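Local coordinates for protein beta-galactosidase (PDB 4MAD) that probably hydrolyses terminal non-reducing beta-D-galactose residues of beta-D-galactosides, as a glycoside hydrolase of family 35 with a barrel and all-beta domains, at residues R373-Q378 and Y491-K496; Y393-Y398 and I455-G460; A365-S370 and P513-G518. All blocks are in the same frame, centred on the assembly; numbering follows the deposited sequence.

Contact 1 of 3, residues R373-Q378 and Y491-K496; sequences RISTPQ and YPLPLK
S375 meets P492 where the chain running from helix 371-374 to strand 378-380 passes along the end of strand 488-493, in the six-stranded antiparallel sheet of the first all-beta domain. The tight part lies around the S375 hydroxyl. OG, anti to the backbone N (chi1 -170°), points to the strand and donates to P492 O at 2.8 Å, meeting that oxygen from above the carbonyl plane. The same OG lies at the edge of the Y491 ring, 3.4 Å from Y491 CB. Further along, P377 packs obliquely against that ring, its CB 3.5 Å from Y491 CE1, while the Y491 hydroxyl hydrogen-bonds to E399. On the other flank the I374 side chain crosses that of L493, with I374 CD1 3.7 Å from L493 CD2 and L495 CD2 more distant. The looser side is that of T376, which is exposed, its CA-CB bond turned from the strand; its side chain lies about 4 Å from a bound 2-(2-methoxyethoxy)ethanol, probably from the crystallisation liquor. Past the strand end the backbones separate, and a single water bridges them: it donates to I374 O at 2.8 Å and accepts from L495 N at 2.9 Å.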
ATOM      1  N   ARG A 373     -16.670  23.171   0.342  1.00 17.70           N
ATOM      2  CA  ARG A 373     -15.730  23.333  -0.750  1.00 16.15           C
ATOM      3  C   ARG A 373     -15.116  22.004  -1.200  1.00 18.82           C
ATOM      4  O   ARG A 373     -14.714  21.817  -2.318  1.00 19.06           O
ATOM      5  CB  ARG A 373     -14.656  24.355  -0.428  1.00 17.59           C
ATOM      6  CG  ARG A 373     -15.154  25.783  -0.382  1.00 17.87           C
ATOM      7  CD  ARG A 373     -14.112  26.792   0.106  1.00 18.28           C
ATOM      8  NE  ARG A 373     -14.652  28.112   0.260  1.00 17.59           N
ATOM      9  CZ  ARG A 373     -14.055  29.128   0.823  1.00 19.71           C
ATOM     10  NH1 ARG A 373     -12.878  29.001   1.332  1.00 21.61           N
ATOM     11  NH2 ARG A 373     -14.655  30.274   0.892  1.00 17.93           N
ATOM     12  N   ILE A 374     -14.994  21.112  -0.248  1.00 20.07           N
ATOM     13  CA  ILE A 374     -14.404  19.833  -0.538  1.00 18.99           C
ATOM     14  C   ILE A 374     -15.203  18.620  -0.030  1.00 17.84           C
ATOM     15  O   ILE A 374     -14.670  17.581   0.081  1.00 19.43           O
ATOM     16  CB  ILE A 374     -12.970  19.788  -0.057  1.00 21.17           C
ATOM     17  CG1 ILE A 374     -12.915  20.194   1.395  1.00 19.32           C
ATOM     18  CG2 ILE A 374     -12.163  20.740  -0.855  1.00 23.83           C
ATOM     19  CD1 ILE A 374     -11.663  19.914   2.048  1.00 26.28           C
ATOM     20  N   SER A 375     -16.469  18.795   0.284  1.00 16.41           N
ATOM     21  CA  SER A 375     -17.277  17.706   0.716  1.00 15.50           C
ATOM     22  C   SER A 375     -18.744  18.006   0.500  1.00 19.20           C
ATOM     23  O   SER A 375     -19.102  19.082   0.138  1.00 17.62           O
ATOM     24  CB  SER A 375     -17.035  17.388   2.212  1.00 16.21           C
ATOM     25  OG  SER A 375     -17.628  16.198   2.634  1.00 17.77           O
ATOM     26  N   THR A 376     -19.566  17.004   0.727  1.00 19.98           N
ATOM     27  CA  THR A 376     -21.004  17.112   0.677  1.00 21.68           C
ATOM     28  C   THR A 376     -21.521  16.459   1.953  1.00 19.83           C
ATOM     29  O   THR A 376     -21.190  15.382   2.224  1.00 21.33           O
ATOM     30  CB  THR A 376     -21.535  16.417  -0.543  1.00 21.67           C
ATOM     31  OG1 THR A 376     -20.864  16.923  -1.675  1.00 24.67           O
ATOM     32  CG2 THR A 376     -22.980  16.669  -0.699  1.00 28.66           C
ATOM     33  N   PRO A 377     -22.270  17.174   2.753  1.00 20.15           N
ATOM     34  CA  PRO A 377     -22.680  16.620   4.033  1.00 20.71           C
ATOM     35  C   PRO A 377     -23.664  15.467   3.893  1.00 21.65           C
ATOM     36  O   PRO A 377     -24.451  15.480   3.014  1.00 21.32           O
ATOM     37  CB  PRO A 377     -23.349  17.797   4.718  1.00 18.55           C
ATOM     38  CG  PRO A 377     -23.911  18.535   3.667  1.00 25.04           C
ATOM     39  CD  PRO A 377     -22.936  18.459   2.541  1.00 22.01           C
ATOM     40  N   GLN A 378     -23.582  14.501   4.784  1.00 17.31           N
ATOM     41  CA  GLN A 378     -24.552  13.443   4.850  1.00 16.20           C
ATOM     42  C   GLN A 378     -25.028  13.371   6.279  1.00 20.03           C
ATOM     43  O   GLN A 378     -24.357  13.789   7.154  1.00 20.20           O
ATOM     44  CB  GLN A 378     -23.956  12.092   4.432  1.00 18.77           C
ATOM     45  CG  GLN A 378     -23.660  11.910   2.919  1.00 16.26           C
ATOM     46  CD  GLN A 378     -22.976  10.583   2.562  1.00 22.42           C
ATOM     47  OE1 GLN A 378     -21.926  10.581   2.009  1.00 24.68           O
ATOM     48  NE2 GLN A 378     -23.582   9.501   2.868  1.00 15.57           N
ATOM     49  N   TYR A 491     -18.923  14.891   6.992  1.00 15.34           N
ATOM     50  CA  TYR A 491     -18.312  15.355   5.802  1.00 15.06           C
ATOM     51  C   TYR A 491     -17.139  14.446   5.433  1.00 15.81           C
ATOM     52  O   TYR A 491     -16.123  14.494   6.006  1.00 16.62           O
ATOM     53  CB  TYR A 491     -17.830  16.799   6.015  1.00 12.37           C
ATOM     54  CG  TYR A 491     -18.882  17.769   6.576  1.00 15.08           C
ATOM     55  CD1 TYR A 491     -19.637  18.545   5.767  1.00 22.92           C
ATOM     56  CD2 TYR A 491     -19.098  17.884   7.910  1.00 16.54           C
ATOM     57  CE1 TYR A 491     -20.608  19.402   6.298  1.00 23.47           C
ATOM     58  CE2 TYR A 491     -20.042  18.724   8.442  1.00 26.14           C
ATOM     59  CZ  TYR A 491     -20.801  19.485   7.637  1.00 26.12           C
ATOM     60  OH  TYR A 491     -21.748  20.334   8.151  1.00 29.26           O
ATOM     61  N   PRO A 492     -17.359  13.616   4.463  1.00 18.39           N
ATOM     62  CA  PRO A 492     -16.310  12.739   4.007  1.00 15.95           C
ATOM     63  C   PRO A 492     -15.264  13.574   3.239  1.00 17.76           C
ATOM     64  O   PRO A 492     -15.609  14.326   2.411  1.00 18.40           O
ATOM     65  CB  PRO A 492     -17.046  11.789   3.099  1.00 20.17           C
ATOM     66  CG  PRO A 492     -18.447  11.858   3.535  1.00 20.19           C
ATOM     67  CD  PRO A 492     -18.645  13.247   3.888  1.00 20.09           C
ATOM     68  N   LEU A 493     -13.989  13.357   3.523  1.00 16.88           N
ATOM     69  CA  LEU A 493     -12.905  14.116   2.967  1.00 15.69           C
ATOM     70  C   LEU A 493     -11.821  13.194   2.369  1.00 16.14           C
ATOM     71  O   LEU A 493     -10.827  12.974   2.931  1.00 16.41           O
ATOM     72  CB  LEU A 493     -12.306  15.063   4.014  1.00 15.61           C
ATOM     73  CG  LEU A 493     -13.194  16.155   4.613  1.00 15.66           C
ATOM     74  CD1 LEU A 493     -12.755  16.720   5.925  1.00 16.26           C
ATOM     75  CD2 LEU A 493     -13.507  17.152   3.668  1.00 18.22           C
ATOM     76  N   PRO A 494     -12.138  12.649   1.221  1.00 16.42           N
ATOM     77  CA  PRO A 494     -11.238  11.800   0.442  1.00 16.76           C
ATOM     78  C   PRO A 494     -10.110  12.600  -0.251  1.00 15.48           C
ATOM     79  O   PRO A 494      -9.179  12.043  -0.721  1.00 16.61           O
ATOM     80  CB  PRO A 494     -12.149  11.202  -0.608  1.00 18.10           C
ATOM     81  CG  PRO A 494     -13.276  12.092  -0.685  1.00 17.60           C
ATOM     82  CD  PRO A 494     -13.465  12.748   0.623  1.00 17.83           C
ATOM     83  N   LEU A 495     -10.299  13.898  -0.325  1.00 15.47           N
ATOM     84  CA  LEU A 495      -9.318  14.827  -0.854  1.00 16.23           C
ATOM     85  C   LEU A 495      -8.962  14.505  -2.305  1.00 17.10           C
ATOM     86  O   LEU A 495      -7.873  14.707  -2.696  1.00 19.31           O
ATOM     87  CB  LEU A 495      -8.077  14.846  -0.002  1.00 15.65           C
ATOM     88  CG  LEU A 495      -8.196  15.212   1.473  1.00 16.29           C
ATOM     89  CD1 LEU A 495      -6.843  15.387   2.050  1.00 20.59           C
ATOM     90  CD2 LEU A 495      -9.037  16.431   1.647  1.00 17.94           C
ATOM     91  N   LYS A 496      -9.886  13.971  -3.057  1.00 17.98           N
ATOM     92  CA  LYS A 496      -9.717  13.726  -4.484  1.00 21.08           C
ATOM     93  C   LYS A 496      -9.675  14.958  -5.403  1.00 25.31           C
ATOM     94  O   LYS A 496      -9.113  14.906  -6.458  1.00 24.08           O
ATOM     95  CB  LYS A 496     -10.740  12.705  -4.989  1.00 21.50           C
ATOM     96  CG  LYS A 496     -10.728  11.389  -4.269  1.00 24.14           C
ATOM     97  CD  LYS A 496     -11.672  10.377  -4.811  1.00 32.55           C
ATOM     98  CE  LYS A 496     -13.075  10.659  -4.499  1.00 34.49           C
ATOM     99  NZ  LYS A 496     -13.912   9.434  -4.641  1.00 34.99           N
TER
HETATM  100  O   HOH W   1     -12.405  15.876  -0.192  1.00 18.18           O

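Contact 2 of 3, residues Y393-Y398 and I455-G460; sequences YGFIVY and IVENMG
F395-Y398 and I455-E457 run antiparallel, their short axes 4.7 Å apart at closest approach and 152° between directions, with I396 and V456 as the hydrogen-bonded pair. I396 N donates to V456 O in the carbonyl plane, and V456 N returns a nearly straight bond to I396 O at 2.9 Å. N458 N extends the ladder to G394 O, almost along the C=O axis. Beside it F395 CA comes within 3.1 Å of V456 O, a CA-H...O contact. On the face carrying F395, V397, I455 and E457, the phenyl ring lies alongside the glutamate, ring and carboxylate planes 24° apart. With CG swung opposite the backbone N (chi1 -171°) and the chain extended beyond it, E457 places CG 3.5 Å from F395 CE1, and the carboxylate goes on to salt bridges with K537 and R549. These are central strands of the six-stranded antiparallel sheet of the first all-beta domain, with strand 488-493 flanking 395-403. On the other face I396 CG2 rests against V456 CB, and V456 CG2 meets the edge of the Y398 ring, 3.9 Å from CD2. Around N458, OD1 accepts from G460 N at 2.8 Å in an Asx turn, and a water links G394 N to N458 O.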
ATOM      1  N   TYR A 393     -11.031   6.269   1.490  1.00 16.96           N
ATOM      2  CA  TYR A 393      -9.803   6.822   2.033  1.00 15.25           C
ATOM      3  C   TYR A 393      -9.898   8.275   2.530  1.00 15.98           C
ATOM      4  O   TYR A 393     -10.728   8.993   2.128  1.00 15.75           O
ATOM      5  CB  TYR A 393      -8.653   6.708   1.039  1.00 16.98           C
ATOM      6  CG  TYR A 393      -8.564   5.463   0.200  1.00 15.89           C
ATOM      7  CD1 TYR A 393      -8.337   4.241   0.759  1.00 17.66           C
ATOM      8  CD2 TYR A 393      -8.633   5.529  -1.172  1.00 14.91           C
ATOM      9  CE1 TYR A 393      -8.228   3.127   0.009  1.00 16.23           C
ATOM     10  CE2 TYR A 393      -8.579   4.423  -1.926  1.00 16.72           C
ATOM     11  CZ  TYR A 393      -8.346   3.214  -1.364  1.00 18.53           C
ATOM     12  OH  TYR A 393      -8.300   2.113  -2.102  1.00 19.59           O
ATOM     13  N   GLY A 394      -8.999   8.632   3.423  1.00 15.14           N
ATOM     14  CA  GLY A 394      -8.846   9.991   3.883  1.00 13.98           C
ATOM     15  C   GLY A 394      -9.324  10.370   5.264  1.00 15.22           C
ATOM     16  O   GLY A 394      -9.125   9.657   6.155  1.00 15.01           O
ATOM     17  N   PHE A 395      -9.993  11.513   5.376  1.00 15.26           N
ATOM     18  CA  PHE A 395     -10.404  12.102   6.634  1.00 15.37           C
ATOM     19  C   PHE A 395     -11.918  12.238   6.570  1.00 15.70           C
ATOM     20  O   PHE A 395     -12.472  12.244   5.524  1.00 15.45           O
ATOM     21  CB  PHE A 395      -9.794  13.496   6.822  1.00 16.64           C
ATOM     22  CG  PHE A 395      -8.291  13.524   6.876  1.00 15.70           C
ATOM     23  CD1 PHE A 395      -7.640  13.537   8.070  1.00 14.94           C
ATOM     24  CD2 PHE A 395      -7.534  13.563   5.731  1.00 17.17           C
ATOM     25  CE1 PHE A 395      -6.308  13.540   8.136  1.00 18.43           C
ATOM     26  CE2 PHE A 395      -6.189  13.585   5.814  1.00 17.32           C
ATOM     27  CZ  PHE A 395      -5.583  13.565   7.006  1.00 20.01           C
ATOM     28  N   ILE A 396     -12.543  12.304   7.715  1.00 15.62           N
ATOM     29  CA  ILE A 396     -13.970  12.513   7.776  1.00 15.50           C
ATOM     30  C   ILE A 396     -14.288  13.313   9.019  1.00 15.96           C
ATOM     31  O   ILE A 396     -13.760  13.078  10.033  1.00 14.54           O
ATOM     32  CB  ILE A 396     -14.730  11.187   7.726  1.00 14.31           C
ATOM     33  CG1 ILE A 396     -16.221  11.408   7.836  1.00 16.55           C
ATOM     34  CG2 ILE A 396     -14.295  10.309   8.792  1.00 14.04           C
ATOM     35  CD1 ILE A 396     -16.969  10.282   7.500  1.00 16.44           C
ATOM     36  N   VAL A 397     -15.155  14.278   8.862  1.00 16.32           N
ATOM     37  CA  VAL A 397     -15.536  15.082   9.965  1.00 16.54           C
ATOM     38  C   VAL A 397     -16.943  14.670  10.415  1.00 17.32           C
ATOM     39  O   VAL A 397     -17.821  14.594   9.639  1.00 18.23           O
ATOM     40  CB  VAL A 397     -15.599  16.567   9.617  1.00 17.13           C
ATOM     41  CG1 VAL A 397     -16.052  17.350  10.757  1.00 18.87           C
ATOM     42  CG2 VAL A 397     -14.295  17.060   9.166  1.00 21.23           C
ATOM     43  N   TYR A 398     -17.075  14.433  11.702  1.00 15.84           N
ATOM     44  CA  TYR A 398     -18.319  14.055  12.325  1.00 17.07           C
ATOM     45  C   TYR A 398     -18.743  15.214  13.253  1.00 17.88           C
ATOM     46  O   TYR A 398     -17.961  15.720  13.967  1.00 14.36           O
ATOM     47  CB  TYR A 398     -18.198  12.815  13.204  1.00 16.35           C
ATOM     48  CG  TYR A 398     -17.916  11.480  12.540  1.00 20.95           C
ATOM     49  CD1 TYR A 398     -18.937  10.601  12.234  1.00 17.89           C
ATOM     50  CD2 TYR A 398     -16.637  11.050  12.303  1.00 18.10           C
ATOM     51  CE1 TYR A 398     -18.672   9.394  11.676  1.00 16.11           C
ATOM     52  CE2 TYR A 398     -16.409   9.859  11.762  1.00 18.41           C
ATOM     53  CZ  TYR A 398     -17.425   9.025  11.439  1.00 16.33           C
ATOM     54  OH  TYR A 398     -17.189   7.847  10.902  1.00 18.58           O
ATOM     55  N   ILE A 455     -12.520  15.273  13.799  1.00 15.83           N
ATOM     56  CA  ILE A 455     -11.856  15.034  12.538  1.00 16.08           C
ATOM     57  C   ILE A 455     -11.077  13.737  12.603  1.00 15.06           C
ATOM     58  O   ILE A 455     -10.087  13.670  13.245  1.00 18.26           O
ATOM     59  CB  ILE A 455     -10.834  16.159  12.134  1.00 13.61           C
ATOM     60  CG1 ILE A 455     -11.475  17.524  12.281  1.00 17.17           C
ATOM     61  CG2 ILE A 455     -10.391  15.952  10.722  1.00 18.22           C
ATOM     62  CD1 ILE A 455     -10.611  18.656  11.942  1.00 17.70           C
ATOM     63  N   VAL A 456     -11.524  12.750  11.864  1.00 15.06           N
ATOM     64  CA  VAL A 456     -10.986  11.433  11.967  1.00 15.18           C
ATOM     65  C   VAL A 456     -10.123  11.095  10.745  1.00 15.78           C
ATOM     66  O   VAL A 456     -10.507  11.393   9.654  1.00 16.77           O
ATOM     67  CB  VAL A 456     -12.062  10.369  12.161  1.00 15.40           C
ATOM     68  CG1 VAL A 456     -11.420   9.031  12.281  1.00 15.20           C
ATOM     69  CG2 VAL A 456     -12.890  10.669  13.346  1.00 18.97           C
ATOM     70  N   GLU A 457      -8.972  10.488  10.999  1.00 14.81           N
ATOM     71  CA  GLU A 457      -8.115  10.035   9.960  1.00 17.79           C
ATOM     72  C   GLU A 457      -8.136   8.509   9.883  1.00 14.11           C
ATOM     73  O   GLU A 457      -7.915   7.869  10.840  1.00 13.25           O
ATOM     74  CB  GLU A 457      -6.676  10.478  10.158  1.00 16.31           C
ATOM     75  CG  GLU A 457      -5.814  10.206   8.981  1.00 17.40           C
ATOM     76  CD  GLU A 457      -4.340  10.643   9.164  1.00 23.59           C
ATOM     77  OE1 GLU A 457      -3.993  11.124  10.220  1.00 22.68           O
ATOM     78  OE2 GLU A 457      -3.563  10.492   8.240  1.00 21.60           O
ATOM     79  N   ASN A 458      -8.384   7.990   8.683  1.00 14.26           N
ATOM     80  CA  ASN A 458      -8.179   6.601   8.340  1.00 15.82           C
ATOM     81  C   ASN A 458      -6.703   6.554   7.997  1.00 14.49           C
ATOM     82  O   ASN A 458      -6.323   7.019   6.975  1.00 13.56           O
ATOM     83  CB  ASN A 458      -8.933   6.219   7.049  1.00 14.01           C
ATOM     84  CG  ASN A 458      -8.502   4.877   6.437  1.00 13.55           C
ATOM     85  OD1 ASN A 458      -7.603   4.251   6.850  1.00 16.04           O
ATOM     86  ND2 ASN A 458      -9.132   4.519   5.366  1.00 19.95           N
ATOM     87  N   MET A 459      -5.910   5.963   8.868  1.00 13.01           N
ATOM     88  CA  MET A 459      -4.466   5.921   8.728  1.00 15.05           C
ATOM     89  C   MET A 459      -3.951   4.731   7.908  1.00 16.44           C
ATOM     90  O   MET A 459      -2.793   4.515   7.817  1.00 16.05           O
ATOM     91  CB  MET A 459      -3.816   5.953  10.100  1.00 15.54           C
ATOM     92  CG  MET A 459      -4.112   7.171  10.899  1.00 15.62           C
ATOM     93  SD  MET A 459      -3.365   7.161  12.526  1.00 26.68           S
ATOM     94  CE  MET A 459      -1.732   7.484  12.112  1.00 22.84           C
ATOM     95  N   GLY A 460      -4.903   3.992   7.375  1.00 14.24           N
ATOM     96  CA  GLY A 460      -4.710   2.796   6.603  1.00 16.66           C
ATOM     97  C   GLY A 460      -5.259   1.479   7.107  1.00 16.46           C
ATOM     98  O   GLY A 460      -5.040   1.149   8.221  1.00 16.02           O
TER
HETATM   99  O   HOH W   2      -6.902   6.905   4.476  1.00 18.63           O

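Contact 3 of 3, residues A365-S370 and P513-G518; sequences AGLLDS and PYFHKG
A365 and F515 form a hydrogen-bonded antiparallel pair through two backbone bonds: A365 N donates to F515 O in the carbonyl plane, and F515 N to A365 O at 2.7 Å. Beyond it, L367 N gives a nearly straight bond (175°) to P513 O, so the pairing of the two chains continues one bond beyond A365. A water also donates to P513 O and accepts from L368 N, tying the start of the turn to the same carbonyl. Within the turn, G366 O takes D369 N and S370 OG from opposite faces of its plane.

The aromatic contact falls on the non-hydrogen-bonded pair G366 and Y514. G366 CA sits over one face of the tyrosine ring, a CH-pi contact 3.6 Å from the centroid, and G366 N is 3.1 Å from Y514 CD1. A CB on G366 would be tight against Y514 CE1 and would clash with D369 OD2, consistent with a glycine here. Replacing Y514 by an alanine would probably strip G366 CA of its CH-pi partner and open a gap beside the backbone there.

Apolar packing joins L367 to P513 and F515. L367 CG is anti to the backbone N (chi1 -177°), which brings CD1 across the proline to 3.9 Å from P513 CB. L367 CB also lies near F515 CE2. P513 reaches I455 and Y423 of the six-stranded sheet as well.

Strands 357-366 and 514-522 are central neighbours in an eight-stranded antiparallel sheet, an arrangement in keeping with the jelly-roll galactose-binding domain.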
ATOM      1  N   ALA A 365      -5.962  27.914   4.116  1.00 20.59           N
ATOM      2  CA  ALA A 365      -7.365  27.697   4.359  1.00 21.45           C
ATOM      3  C   ALA A 365      -7.590  26.654   5.425  1.00 19.98           C
ATOM      4  O   ALA A 365      -7.069  25.599   5.343  1.00 18.85           O
ATOM      5  CB  ALA A 365      -8.041  27.320   3.136  1.00 20.13           C
ATOM      6  N   GLY A 366      -8.393  27.003   6.417  1.00 20.75           N
ATOM      7  CA  GLY A 366      -8.810  26.083   7.447  1.00 18.90           C
ATOM      8  C   GLY A 366      -9.744  25.016   6.950  1.00 20.10           C
ATOM      9  O   GLY A 366     -10.712  25.294   6.318  1.00 20.96           O
ATOM     10  N   LEU A 367      -9.449  23.785   7.296  1.00 19.41           N
ATOM     11  CA  LEU A 367     -10.216  22.669   6.832  1.00 18.34           C
ATOM     12  C   LEU A 367     -11.684  22.766   7.301  1.00 18.10           C
ATOM     13  O   LEU A 367     -12.559  22.631   6.546  1.00 18.03           O
ATOM     14  CB  LEU A 367      -9.607  21.399   7.379  1.00 16.40           C
ATOM     15  CG  LEU A 367     -10.225  20.097   6.963  1.00 21.38           C
ATOM     16  CD1 LEU A 367      -9.292  18.942   7.132  1.00 26.91           C
ATOM     17  CD2 LEU A 367     -11.383  19.829   7.704  1.00 26.92           C
ATOM     18  N   LEU A 368     -11.883  23.073   8.561  1.00 18.61           N
ATOM     19  CA  LEU A 368     -13.191  23.248   9.124  1.00 17.74           C
ATOM     20  C   LEU A 368     -13.972  24.438   8.538  1.00 21.18           C
ATOM     21  O   LEU A 368     -15.158  24.568   8.711  1.00 20.84           O
ATOM     22  CB  LEU A 368     -13.085  23.360  10.629  1.00 19.54           C
ATOM     23  CG  LEU A 368     -12.756  22.067  11.337  1.00 16.58           C
ATOM     24  CD1 LEU A 368     -12.649  22.263  12.790  1.00 18.52           C
ATOM     25  CD2 LEU A 368     -13.718  21.021  11.037  1.00 19.22           C
ATOM     26  N   ASP A 369     -13.232  25.328   7.924  1.00 21.80           N
ATOM     27  CA  ASP A 369     -13.767  26.463   7.234  1.00 24.64           C
ATOM     28  C   ASP A 369     -13.957  26.199   5.761  1.00 24.74           C
ATOM     29  O   ASP A 369     -14.385  27.064   5.054  1.00 25.46           O
ATOM     30  CB  ASP A 369     -12.863  27.666   7.407  1.00 25.08           C
ATOM     31  CG  ASP A 369     -12.750  28.099   8.834  1.00 33.35           C
ATOM     32  OD1 ASP A 369     -13.747  28.094   9.527  1.00 32.22           O
ATOM     33  OD2 ASP A 369     -11.664  28.434   9.258  1.00 37.31           O
ATOM     34  N   SER A 370     -13.600  25.026   5.303  1.00 21.07           N
ATOM     35  CA  SER A 370     -13.742  24.664   3.911  1.00 19.69           C
ATOM     36  C   SER A 370     -14.712  23.524   3.579  1.00 20.98           C
ATOM     37  O   SER A 370     -14.681  22.990   2.527  1.00 19.35           O
ATOM     38  CB  SER A 370     -12.347  24.370   3.354  1.00 21.73           C
ATOM     39  OG  SER A 370     -11.502  25.454   3.591  1.00 21.73           O
ATOM     40  N   PRO A 513      -6.499  21.772  11.403  1.00 19.65           N
ATOM     41  CA  PRO A 513      -5.904  21.470  10.114  1.00 18.17           C
ATOM     42  C   PRO A 513      -6.086  22.626   9.160  1.00 20.57           C
ATOM     43  O   PRO A 513      -7.147  23.128   9.056  1.00 19.01           O
ATOM     44  CB  PRO A 513      -6.666  20.218   9.657  1.00 17.65           C
ATOM     45  CG  PRO A 513      -7.178  19.661  10.835  1.00 19.09           C
ATOM     46  CD  PRO A 513      -7.548  20.794  11.679  1.00 20.63           C
ATOM     47  N   TYR A 514      -5.031  22.969   8.454  1.00 17.46           N
ATOM     48  CA  TYR A 514      -5.088  23.962   7.420  1.00 17.43           C
ATOM     49  C   TYR A 514      -4.411  23.486   6.160  1.00 16.68           C
ATOM     50  O   TYR A 514      -3.432  22.836   6.226  1.00 18.78           O
ATOM     51  CB  TYR A 514      -4.414  25.233   7.857  1.00 17.53           C
ATOM     52  CG  TYR A 514      -5.244  26.157   8.654  1.00 19.47           C
ATOM     53  CD1 TYR A 514      -5.796  27.291   8.099  1.00 21.65           C
ATOM     54  CD2 TYR A 514      -5.473  25.917   9.977  1.00 21.96           C
ATOM     55  CE1 TYR A 514      -6.531  28.141   8.851  1.00 24.65           C
ATOM     56  CE2 TYR A 514      -6.210  26.748  10.718  1.00 25.10           C
ATOM     57  CZ  TYR A 514      -6.732  27.856  10.174  1.00 28.00           C
ATOM     58  OH  TYR A 514      -7.492  28.667  10.942  1.00 27.17           O
ATOM     59  N   PHE A 515      -4.971  23.851   5.026  1.00 15.47           N
ATOM     60  CA  PHE A 515      -4.328  23.755   3.760  1.00 14.55           C
ATOM     61  C   PHE A 515      -3.393  24.962   3.545  1.00 16.43           C
ATOM     62  O   PHE A 515      -3.766  26.062   3.789  1.00 19.61           O
ATOM     63  CB  PHE A 515      -5.345  23.701   2.647  1.00 15.32           C
ATOM     64  CG  PHE A 515      -6.229  22.487   2.687  1.00 16.97           C
ATOM     65  CD1 PHE A 515      -5.863  21.327   2.099  1.00 19.23           C
ATOM     66  CD2 PHE A 515      -7.444  22.526   3.317  1.00 18.22           C
ATOM     67  CE1 PHE A 515      -6.655  20.261   2.124  1.00 20.22           C
ATOM     68  CE2 PHE A 515      -8.227  21.459   3.328  1.00 17.50           C
ATOM     69  CZ  PHE A 515      -7.834  20.324   2.743  1.00 21.37           C
ATOM     70  N   HIS A 516      -2.209  24.739   3.087  1.00 16.22           N
ATOM     71  CA  HIS A 516      -1.291  25.799   2.886  1.00 15.68           C
ATOM     72  C   HIS A 516      -0.923  25.744   1.420  1.00 16.96           C
ATOM     73  O   HIS A 516      -0.610  24.709   0.949  1.00 20.43           O
ATOM     74  CB  HIS A 516      -0.075  25.524   3.686  1.00 17.80           C
ATOM     75  CG  HIS A 516      -0.291  25.585   5.149  1.00 17.20           C
ATOM     76  ND1 HIS A 516      -0.489  26.755   5.814  1.00 22.33           N
ATOM     77  CD2 HIS A 516      -0.339  24.619   6.082  1.00 22.03           C
ATOM     78  CE1 HIS A 516      -0.632  26.511   7.097  1.00 20.01           C
ATOM     79  NE2 HIS A 516      -0.562  25.219   7.285  1.00 18.07           N
ATOM     80  N   LYS A 517      -0.951  26.856   0.712  1.00 17.20           N
ATOM     81  CA  LYS A 517      -0.710  26.838  -0.716  1.00 14.49           C
ATOM     82  C   LYS A 517       0.454  27.682  -1.156  1.00 16.03           C
ATOM     83  O   LYS A 517       0.584  28.761  -0.747  1.00 13.81           O
ATOM     84  CB  LYS A 517      -1.921  27.265  -1.494  1.00 17.76           C
ATOM     85  CG  LYS A 517      -1.736  27.134  -2.948  1.00 19.60           C
ATOM     86  CD  LYS A 517      -2.800  27.797  -3.672  1.00 32.16           C
ATOM     87  CE  LYS A 517      -3.298  26.940  -4.710  1.00 43.41           C
ATOM     88  NZ  LYS A 517      -2.821  27.421  -5.991  1.00 46.41           N
ATOM     89  N   GLY A 518       1.286  27.092  -1.996  1.00 19.25           N
ATOM     90  CA  GLY A 518       2.487  27.710  -2.478  1.00 22.26           C
ATOM     91  C   GLY A 518       2.773  27.386  -3.936  1.00 19.17           C
ATOM     92  O   GLY A 518       2.221  26.497  -4.465  1.00 20.16           O
TER
HETATM   93  O   HOH W   3      -9.681  23.573  10.449  1.00 19.09           O

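Contacts 1 and 2 both reach one sheet, their centres about 11 Å apart: strand 488-493 pairs with 395-403, L493 N lying 2.7 Å from F395 O and Y491 N 2.9 Å from V397 O. Contact 3, centred about 14 Å from contact 1 and 16 Å from contact 2, belongs to the eight-stranded antiparallel sheet and meets both through side chains, with L493 CD1 3.8 Å from L367 CD2 and I455 CD1 3.7 Å from P513 CG. Along the chain they are nested, contact 2 inside the loop closed by contact 1, and contact 1 inside that of contact 3. All three lie away from the predicted catalytic pair E171 and E247; contact 1 instead lines a 2-(2-methoxyethoxy)ethanol pocket.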